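Long-range contact in ECF RNA polymerase sigma factor SigK (Mycobacterium tuberculosis, PDB 4NQW), which probably directs RNA polymerase to specific promoters as an initiation factor, held inactive by an anti-sigma factor until regulated intramembrane proteolysis releases it: residues A[77-82]-A[95-100]. Residues are numbered along the deposited sequence; the frame is centred on the assembly and turned at random.
With CD (cadmium ion), chain F.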
# COMPACT_ATOMS: atom_id res chain seq x y z
N LEU A 77 -5.98 8.72 -11.81
CA LEU A 77 -6.48 8.32 -13.13
C LEU A 77 -6.85 6.84 -13.10
O LEU A 77 -7.90 6.45 -13.62
CB LEU A 77 -5.46 8.62 -14.24
CG LEU A 77 -5.89 8.56 -15.72
CD1 LEU A 77 -6.13 7.13 -16.21
CD2 LEU A 77 -7.11 9.42 -16.00
N GLU A 78 -6.01 6.01 -12.48
CA GLU A 78 -6.33 4.58 -12.33
C GLU A 78 -7.54 4.37 -11.42
O GLU A 78 -8.35 3.48 -11.68
CB GLU A 78 -5.14 3.77 -11.80
CG GLU A 78 -5.44 2.27 -11.70
CD GLU A 78 -4.25 1.41 -11.32
OE1 GLU A 78 -4.45 0.20 -11.12
OE2 GLU A 78 -3.12 1.93 -11.22
N VAL A 79 -7.67 5.17 -10.37
CA VAL A 79 -8.85 5.12 -9.50
C VAL A 79 -10.09 5.28 -10.37
O VAL A 79 -10.98 4.44 -10.35
CB VAL A 79 -8.85 6.22 -8.42
CG1 VAL A 79 -10.18 6.26 -7.67
CG2 VAL A 79 -7.72 6.01 -7.42
N TRP A 80 -10.12 6.37 -11.13
CA TRP A 80 -11.23 6.68 -12.03
C TRP A 80 -11.56 5.55 -13.00
O TRP A 80 -12.72 5.17 -13.16
CB TRP A 80 -10.90 7.94 -12.82
CG TRP A 80 -11.98 8.37 -13.76
CD1 TRP A 80 -12.04 8.14 -15.10
CD2 TRP A 80 -13.15 9.10 -13.42
NE1 TRP A 80 -13.18 8.69 -15.63
CE2 TRP A 80 -13.88 9.29 -14.61
CE3 TRP A 80 -13.65 9.63 -12.23
CZ2 TRP A 80 -15.10 9.98 -14.64
CZ3 TRP A 80 -14.85 10.31 -12.26
CH2 TRP A 80 -15.56 10.48 -13.46
N ARG A 81 -10.53 5.01 -13.65
CA ARG A 81 -10.73 4.04 -14.73
C ARG A 81 -11.07 2.64 -14.20
O ARG A 81 -11.98 1.99 -14.71
CB ARG A 81 -9.50 3.98 -15.64
CG ARG A 81 -9.85 3.85 -17.11
CD ARG A 81 -8.62 3.94 -18.00
NE ARG A 81 -8.93 4.51 -19.31
CZ ARG A 81 -8.93 5.82 -19.59
NH1 ARG A 81 -8.65 6.73 -18.67
NH2 ARG A 81 -9.23 6.22 -20.82
N ASN A 82 -10.35 2.21 -13.16
CA ASN A 82 -10.52 0.86 -12.60
C ASN A 82 -11.40 0.79 -11.34
O ASN A 82 -11.38 -0.21 -10.63
CB ASN A 82 -9.15 0.25 -12.29
CG ASN A 82 -8.31 0.02 -13.53
OD1 ASN A 82 -8.65 0.47 -14.63
ND2 ASN A 82 -7.19 -0.68 -13.37
N ALA A 95 -7.60 1.13 1.63
CA ALA A 95 -6.58 0.12 1.38
C ALA A 95 -6.38 -0.13 -0.11
O ALA A 95 -5.25 -0.28 -0.58
CB ALA A 95 -6.93 -1.18 2.08
N TRP A 96 -7.48 -0.17 -0.85
CA TRP A 96 -7.46 -0.33 -2.31
C TRP A 96 -6.68 0.80 -2.97
O TRP A 96 -5.88 0.57 -3.88
CB TRP A 96 -8.90 -0.37 -2.83
CG TRP A 96 -9.06 -0.68 -4.28
CD1 TRP A 96 -9.07 -1.92 -4.86
CD2 TRP A 96 -9.30 0.26 -5.34
NE1 TRP A 96 -9.27 -1.81 -6.21
CE2 TRP A 96 -9.42 -0.48 -6.53
CE3 TRP A 96 -9.41 1.65 -5.39
CZ2 TRP A 96 -9.65 0.13 -7.77
CZ3 TRP A 96 -9.64 2.25 -6.62
CH2 TRP A 96 -9.76 1.49 -7.79
N LEU A 97 -6.90 2.03 -2.49
CA LEU A 97 -6.23 3.22 -3.03
C LEU A 97 -4.75 3.28 -2.64
O LEU A 97 -3.89 3.48 -3.50
CB LEU A 97 -6.94 4.48 -2.54
CG LEU A 97 -6.30 5.84 -2.86
CD1 LEU A 97 -6.35 6.12 -4.35
CD2 LEU A 97 -7.01 6.95 -2.09
N LEU A 98 -4.45 3.11 -1.36
CA LEU A 98 -3.06 3.23 -0.89
C LEU A 98 -2.17 2.10 -1.41
O LEU A 98 -0.99 2.30 -1.65
CB LEU A 98 -2.98 3.30 0.64
CG LEU A 98 -2.96 4.71 1.25
CD1 LEU A 98 -1.79 5.53 0.74
CD2 LEU A 98 -4.25 5.44 0.99
N THR A 99 -2.76 0.91 -1.58
CA THR A 99 -2.02 -0.24 -2.11
C THR A 99 -1.60 -0.01 -3.56
O THR A 99 -0.47 -0.32 -3.93
CB THR A 99 -2.86 -1.52 -2.01
OG1 THR A 99 -3.22 -1.75 -0.64
CG2 THR A 99 -2.08 -2.72 -2.53
N MET A 100 -2.51 0.52 -4.38
CA MET A 100 -2.18 0.81 -5.78
C MET A 100 -1.22 2.00 -5.90
O MET A 100 -0.42 2.06 -6.83
CB MET A 100 -3.45 1.04 -6.61
CG MET A 100 -4.25 2.29 -6.28
SD MET A 100 -5.45 2.72 -7.57
CE MET A 100 -6.44 1.23 -7.63
CD CD F . -2.00 -0.58 -11.10
O HOH W 1 -2.44 3.15 -8.69
O HOH W 2 -1.84 -1.99 -13.46
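Val79 splits its two methyls between three side chains of 95-100. Val79 CG2 sits 3.4 Å from Leu97 CD1 and also meets the sulfur of Met100. The other methyl, CG1, is anti to the backbone N (chi1 172°) and turns to the rim of the Trp96 ring. There Val79 CG1 lies 4.2 Å from Trp96 CZ3. Phe46 from helix 42-62 also packs on Val79, and Leu97 reaches Thr50 and Val54 of that helix, so the apolar side of the contact runs on into a third helix.

Trp96 lays the benzo edge of its indole along the turn from Val79 to Asn82. The carbonyl oxygen Asn82 O comes to this edge, near the ring plane, 3.4 Å from Trp96 CZ2, and Val79 O lies near the same plane beside CH2. Met100 folds back over one face of the indole: its chain bends at chi3 (58°), which carries CE to 3.2 Å above the ring plane, displaced toward the rim.

Segments 77-82 and 95-100 lie on helices 65-82 and 93-111 of sigma-70 domain 2, the all-helical module that recognises the -10 element and helps melt promoter DNA. The two segments run at 129° to each other, their axes come within 11.0 Å at their closest, and no direct hydrogen bond joins them.

Polar links gather at Glu78, whose extended chain passes Met100, its carboxylate carbon, Glu78 CD, 4.1 Å from Met100 SD. Both carboxylate oxygens bind a cadmium ion, Glu78 OE1 at 2.6 Å, and a water is a further ligand of the ion. OE2 also accepts a hydrogen bond from Arg104 and one from a second water, which bridges weakly to Met100 O.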